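Cytochrome b5-domain protein (Methanococcoides burtonii, PDB 6VZ6) binds heme b through a cytochrome b5-like domain, its iron held between two histidines, and probably serves in electron transfer. Local coordinates at residues C21-K26 / M36-G41. Residues are numbered along the deposited sequence; the frame is centred on the assembly and turned at random.
Sequences CYFAYK and MLWEDG. With HEM (protoporphyrin IX containing Fe), chain B.
Cys21 and Gly41 bring the two backbones together, their CA atoms 5.5 Å apart, where the outermost strand 22-25 of the mixed sheet begins beside the loop that leads into strand 42-43; no hydrogen bond joins the two segments. Glycine suits this place: its phi of 74° is easily reached without a side chain, and the bare Gly41 CA lets Cys21 SG come within 3.6 Å. Cys21 SG also meets Trp38 CE3 at 3.7 Å in an oblique sulfur-aromatic contact, so a small, weakly polar cysteine fits well here. Phe23, two residues further along the strand and nearer the heme, has its CG tucked between the backbone N and carbonyl carbon (chi1 56°), which sends the ring toward Trp38. Phe23 CE2 sits over one face of the indole, near the rim and 3.6 Å from Trp38 CZ2, with the ring planes inclined at 42°. Phe23 in turn receives the heme vinyl carbon CAC over one of its own faces, 3.7 Å from Phe23 CZ. Trp38 presents an edge to the porphyrin, its CZ2 lying 3.8 Å from heme C4C, while its ring also stacks with the axial ligand His43. Leu37 adds a methyl, CD1, 3.6 Å from heme CAA, the first carbon of a propionate, and its carbonyl O accepts a hydrogen bond from His43 ND1. An alanine in place of Trp38 would probably leave Phe23 CE2 and Cys21 SG without their aromatic partner and open a gap beside the porphyrin edge and His43. Apolar contacts thus join the sheet to the ligand-bearing loop, giving the hydrophobic b5 heme pocket one wall, while the Leu37 carbonyl probably helps to orient the axial imidazole and make it a stronger donor to iron.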
ATOM      1  N   CYS A  21      -0.237  -7.151   2.025  1.00 15.84           N
ATOM      2  CA  CYS A  21      -0.619  -6.077   1.110  1.00 17.02           C
ATOM      3  C   CYS A  21      -0.028  -4.755   1.601  1.00 16.88           C
ATOM      4  O   CYS A  21      -0.510  -4.168   2.581  1.00 13.08           O
ATOM      5  CB  CYS A  21      -2.132  -5.973   0.963  1.00 19.83           C
ATOM      6  SG  CYS A  21      -2.591  -4.806  -0.407  1.00 19.47           S
ATOM      7  N   TYR A  22       1.059  -4.340   0.937  1.00 13.11           N
ATOM      8  CA  TYR A  22       1.738  -3.069   1.174  1.00 10.86           C
ATOM      9  C   TYR A  22       1.484  -2.138   0.001  1.00 16.05           C
ATOM     10  O   TYR A  22       1.218  -2.604  -1.111  1.00 14.98           O
ATOM     11  CB  TYR A  22       3.252  -3.242   1.281  1.00 13.25           C
ATOM     12  CG  TYR A  22       3.746  -4.040   2.470  1.00 13.64           C
ATOM     13  CD1 TYR A  22       2.893  -4.421   3.517  1.00 15.69           C
ATOM     14  CD2 TYR A  22       5.071  -4.388   2.550  1.00 13.26           C
ATOM     15  CE1 TYR A  22       3.394  -5.137   4.624  1.00 14.21           C
ATOM     16  CE2 TYR A  22       5.568  -5.079   3.628  1.00 13.25           C
ATOM     17  CZ  TYR A  22       4.731  -5.458   4.647  1.00 15.54           C
ATOM     18  OH  TYR A  22       5.323  -6.133   5.658  1.00 17.62           O
ATOM     19  N   PHE A  23       1.549  -0.829   0.252  1.00 12.58           N
ATOM     20  CA  PHE A  23       1.682   0.135  -0.839  1.00 10.73           C
ATOM     21  C   PHE A  23       2.553   1.297  -0.370  1.00 11.45           C
ATOM     22  O   PHE A  23       2.872   1.425   0.804  1.00 13.83           O
ATOM     23  CB  PHE A  23       0.325   0.626  -1.393  1.00 13.19           C
ATOM     24  CG  PHE A  23      -0.586   1.238  -0.380  1.00 15.58           C
ATOM     25  CD1 PHE A  23      -0.272   2.445   0.217  1.00 15.07           C
ATOM     26  CD2 PHE A  23      -1.792   0.610  -0.039  1.00 16.55           C
ATOM     27  CE1 PHE A  23      -1.115   3.009   1.169  1.00 13.96           C
ATOM     28  CE2 PHE A  23      -2.652   1.184   0.886  1.00 14.34           C
ATOM     29  CZ  PHE A  23      -2.291   2.370   1.512  1.00 17.39           C
ATOM     30  N   ALA A  24       2.978   2.129  -1.304  1.00 15.05           N
ATOM     31  CA  ALA A  24       3.727   3.324  -0.949  1.00 11.16           C
ATOM     32  C   ALA A  24       2.877   4.561  -1.186  1.00 13.89           C
ATOM     33  O   ALA A  24       2.016   4.604  -2.067  1.00 13.85           O
ATOM     34  CB  ALA A  24       5.036   3.405  -1.728  1.00 13.56           C
ATOM     35  N   TYR A  25       3.091   5.545  -0.329  1.00 13.92           N
ATOM     36  CA  TYR A  25       2.445   6.842  -0.436  1.00 15.69           C
ATOM     37  C   TYR A  25       3.421   7.884   0.089  1.00 15.14           C
ATOM     38  O   TYR A  25       3.799   7.831   1.266  1.00 13.08           O
ATOM     39  CB  TYR A  25       1.140   6.877   0.346  1.00 11.63           C
ATOM     40  CG  TYR A  25       0.454   8.228   0.304  1.00 10.88           C
ATOM     41  CD1 TYR A  25      -0.256   8.610  -0.807  1.00 15.70           C
ATOM     42  CD2 TYR A  25       0.525   9.113   1.375  1.00 16.01           C
ATOM     43  CE1 TYR A  25      -0.907   9.825  -0.861  1.00 19.01           C
ATOM     44  CE2 TYR A  25      -0.125  10.358   1.334  1.00 13.70           C
ATOM     45  CZ  TYR A  25      -0.831  10.697   0.185  1.00 19.96           C
ATOM     46  OH  TYR A  25      -1.499  11.883   0.083  1.00 22.29           O
ATOM     47  N   LYS A  26       3.870   8.786  -0.797  1.00 13.49           N
ATOM     48  CA  LYS A  26       4.790   9.851  -0.411  1.00 15.19           C
ATOM     49  C   LYS A  26       5.961   9.301   0.396  1.00 16.48           C
ATOM     50  O   LYS A  26       6.267   9.759   1.496  1.00 13.33           O
ATOM     51  CB  LYS A  26       4.018  10.939   0.355  1.00 16.15           C
ATOM     52  CG  LYS A  26       2.976  11.625  -0.578  1.00 19.84           C
ATOM     53  CD  LYS A  26       2.297  12.816   0.067  1.00 27.06           C
ATOM     54  CE  LYS A  26       1.468  13.614  -0.957  1.00 28.40           C
ATOM     55  NZ  LYS A  26       0.526  14.535  -0.290  1.00 43.63           N
ATOM     56  N   MET A  36     -10.482  -4.425   5.450  1.00 22.74           N
ATOM     57  CA  MET A  36     -11.547  -5.087   4.713  1.00 29.43           C
ATOM     58  C   MET A  36     -11.712  -4.531   3.308  1.00 28.51           C
ATOM     59  O   MET A  36     -12.362  -5.178   2.490  1.00 25.59           O
ATOM     60  CB  MET A  36     -12.878  -4.947   5.467  1.00 40.95           C
ATOM     61  CG  MET A  36     -12.973  -5.733   6.786  1.00 55.38           C
ATOM     62  SD  MET A  36     -14.625  -5.688   7.546  1.00124.89           S
ATOM     63  CE  MET A  36     -15.456  -4.403   6.602  1.00 67.36           C
ATOM     64  N   LEU A  37     -11.161  -3.349   3.008  1.00 20.11           N
ATOM     65  CA  LEU A  37     -11.222  -2.795   1.658  1.00 14.99           C
ATOM     66  C   LEU A  37     -10.001  -3.107   0.813  1.00 19.34           C
ATOM     67  O   LEU A  37      -9.929  -2.659  -0.346  1.00 18.09           O
ATOM     68  CB  LEU A  37     -11.425  -1.288   1.709  1.00 19.53           C
ATOM     69  CG  LEU A  37     -12.608  -0.835   2.558  1.00 31.84           C
ATOM     70  CD1 LEU A  37     -12.878   0.636   2.508  1.00 25.75           C
ATOM     71  CD2 LEU A  37     -13.869  -1.585   2.106  1.00 38.29           C
ATOM     72  N   TRP A  38      -9.056  -3.879   1.332  1.00 15.11           N
ATOM     73  CA  TRP A  38      -7.883  -4.299   0.579  1.00 15.97           C
ATOM     74  C   TRP A  38      -7.789  -5.818   0.519  1.00 22.01           C
ATOM     75  O   TRP A  38      -6.696  -6.372   0.421  1.00 22.84           O
ATOM     76  CB  TRP A  38      -6.605  -3.696   1.169  1.00 13.29           C
ATOM     77  CG  TRP A  38      -6.477  -2.253   0.800  1.00 14.94           C
ATOM     78  CD1 TRP A  38      -6.988  -1.203   1.485  1.00 17.42           C
ATOM     79  CD2 TRP A  38      -5.820  -1.705  -0.353  1.00 13.50           C
ATOM     80  NE1 TRP A  38      -6.685  -0.021   0.843  1.00 19.54           N
ATOM     81  CE2 TRP A  38      -5.978  -0.305  -0.294  1.00 16.80           C
ATOM     82  CE3 TRP A  38      -5.087  -2.263  -1.416  1.00 16.71           C
ATOM     83  CZ2 TRP A  38      -5.474   0.553  -1.277  1.00 14.98           C
ATOM     84  CZ3 TRP A  38      -4.579  -1.399  -2.399  1.00 15.71           C
ATOM     85  CH2 TRP A  38      -4.760  -0.012  -2.313  1.00 15.42           C
ATOM     86  N   GLU A  39      -8.930  -6.497   0.507  1.00 22.10           N
ATOM     87  CA  GLU A  39      -8.934  -7.949   0.513  1.00 27.16           C
ATOM     88  C   GLU A  39      -8.299  -8.465  -0.763  1.00 18.49           C
ATOM     89  O   GLU A  39      -8.571  -7.966  -1.866  1.00 24.08           O
ATOM     90  CB  GLU A  39     -10.365  -8.491   0.645  1.00 35.47           C
ATOM     91  CG  GLU A  39     -10.954  -8.332   2.053  1.00 64.66           C
ATOM     92  CD  GLU A  39     -12.225  -9.153   2.288  1.00 74.28           C
ATOM     93  OE1 GLU A  39     -13.036  -9.328   1.348  1.00 68.57           O
ATOM     94  OE2 GLU A  39     -12.410  -9.622   3.429  1.00 69.50           O
ATOM     95  N   ASP A  40      -7.436  -9.460  -0.606  1.00 23.46           N
ATOM     96  CA  ASP A  40      -6.692 -10.050  -1.710  1.00 25.83           C
ATOM     97  C   ASP A  40      -5.884  -9.011  -2.469  1.00 26.74           C
ATOM     98  O   ASP A  40      -5.503  -9.238  -3.626  1.00 24.88           O
ATOM     99  CB  ASP A  40      -7.636 -10.807  -2.659  1.00 33.70           C
ATOM    100  CG  ASP A  40      -6.914 -11.852  -3.504  1.00 51.50           C
ATOM    101  OD1 ASP A  40      -6.051 -12.596  -2.961  1.00 56.54           O
ATOM    102  OD2 ASP A  40      -7.207 -11.917  -4.720  1.00 57.20           O
ATOM    103  N   GLY A  41      -5.592  -7.878  -1.827  1.00 23.67           N
ATOM    104  CA  GLY A  41      -4.751  -6.863  -2.437  1.00 24.36           C
ATOM    105  C   GLY A  41      -5.439  -6.073  -3.532  1.00 24.29           C
ATOM    106  O   GLY A  41      -4.760  -5.466  -4.364  1.00 21.64           O
TER
HETATM  107  CHA HEM B 101     -10.844   3.795   1.935  1.00 21.03           C
HETATM  108  CHB HEM B 101     -12.294   4.056  -2.607  1.00 15.97           C
HETATM  109  CHC HEM B 101      -7.796   4.818  -4.089  1.00 15.68           C
HETATM  110  CHD HEM B 101      -6.288   3.876   0.408  1.00 13.29           C
HETATM  111  C1A HEM B 101     -11.645   3.908   0.843  1.00 21.25           C
HETATM  112  C2A HEM B 101     -13.082   4.027   0.861  1.00 22.01           C
HETATM  113  C3A HEM B 101     -13.481   4.079  -0.422  1.00 23.62           C
HETATM  114  C4A HEM B 101     -12.299   4.004  -1.253  1.00 18.30           C
HETATM  115  CMA HEM B 101     -14.900   4.212  -1.009  1.00 20.71           C
HETATM  116  CAA HEM B 101     -13.914   4.055   2.172  1.00 22.62           C
HETATM  117  CBA HEM B 101     -15.018   5.098   2.169  1.00 58.45           C
HETATM  118  CGA HEM B 101     -14.387   6.399   2.511  1.00 48.43           C
HETATM  119  O1A HEM B 101     -13.394   6.334   3.263  1.00 53.66           O
HETATM  120  O2A HEM B 101     -14.868   7.468   2.033  1.00 52.87           O
HETATM  121  C1B HEM B 101     -11.199   4.281  -3.375  1.00 19.91           C
HETATM  122  C2B HEM B 101     -11.276   4.379  -4.774  1.00 23.13           C
HETATM  123  C3B HEM B 101     -10.061   4.606  -5.246  1.00 20.05           C
HETATM  124  C4B HEM B 101      -9.147   4.616  -4.118  1.00 17.75           C
HETATM  125  CMB HEM B 101     -12.575   4.301  -5.586  1.00 22.46           C
HETATM  126  CAB HEM B 101      -9.888   4.895  -6.751  1.00 24.59           C
HETATM  127  CBB HEM B 101      -9.028   5.847  -7.135  1.00 19.15           C
HETATM  128  C1C HEM B 101      -6.989   4.652  -2.991  1.00 17.52           C
HETATM  129  C2C HEM B 101      -5.546   4.841  -2.958  1.00 19.40           C
HETATM  130  C3C HEM B 101      -5.126   4.565  -1.708  1.00 14.86           C
HETATM  131  C4C HEM B 101      -6.295   4.212  -0.919  1.00 14.61           C
HETATM  132  CMC HEM B 101      -4.720   5.246  -4.192  1.00 14.74           C
HETATM  133  CAC HEM B 101      -3.706   4.571  -1.057  1.00 20.22           C
HETATM  134  CBC HEM B 101      -2.733   5.380  -1.427  1.00 23.64           C
HETATM  135  C1D HEM B 101      -7.386   3.697   1.208  1.00 19.73           C
HETATM  136  C2D HEM B 101      -7.391   3.259   2.595  1.00 17.98           C
HETATM  137  C3D HEM B 101      -8.648   3.262   3.028  1.00 16.48           C
HETATM  138  C4D HEM B 101      -9.468   3.662   1.913  1.00 17.07           C
HETATM  139  CMD HEM B 101      -6.126   2.911   3.419  1.00 17.49           C
HETATM  140  CAD HEM B 101      -9.199   2.876   4.428  1.00 15.33           C
HETATM  141  CBD HEM B 101      -9.361   1.359   4.470  1.00 18.22           C
HETATM  142  CGD HEM B 101      -9.984   0.870   5.762  1.00 21.43           C
HETATM  143  O1D HEM B 101     -10.049  -0.356   5.983  1.00 17.20           O
HETATM  144  O2D HEM B 101     -10.343   1.712   6.612  1.00 19.97           O
HETATM  145  NA  HEM B 101     -11.193   3.914  -0.446  1.00 19.34           N
HETATM  146  NB  HEM B 101      -9.883   4.397  -2.994  1.00 17.82           N
HETATM  147  NC  HEM B 101      -7.415   4.296  -1.724  1.00 17.14           N
HETATM  148  ND  HEM B 101      -8.677   3.921   0.817  1.00 17.39           N
HETATM  149 FE   HEM B 101      -9.328   4.150  -1.063  1.00 15.96          FE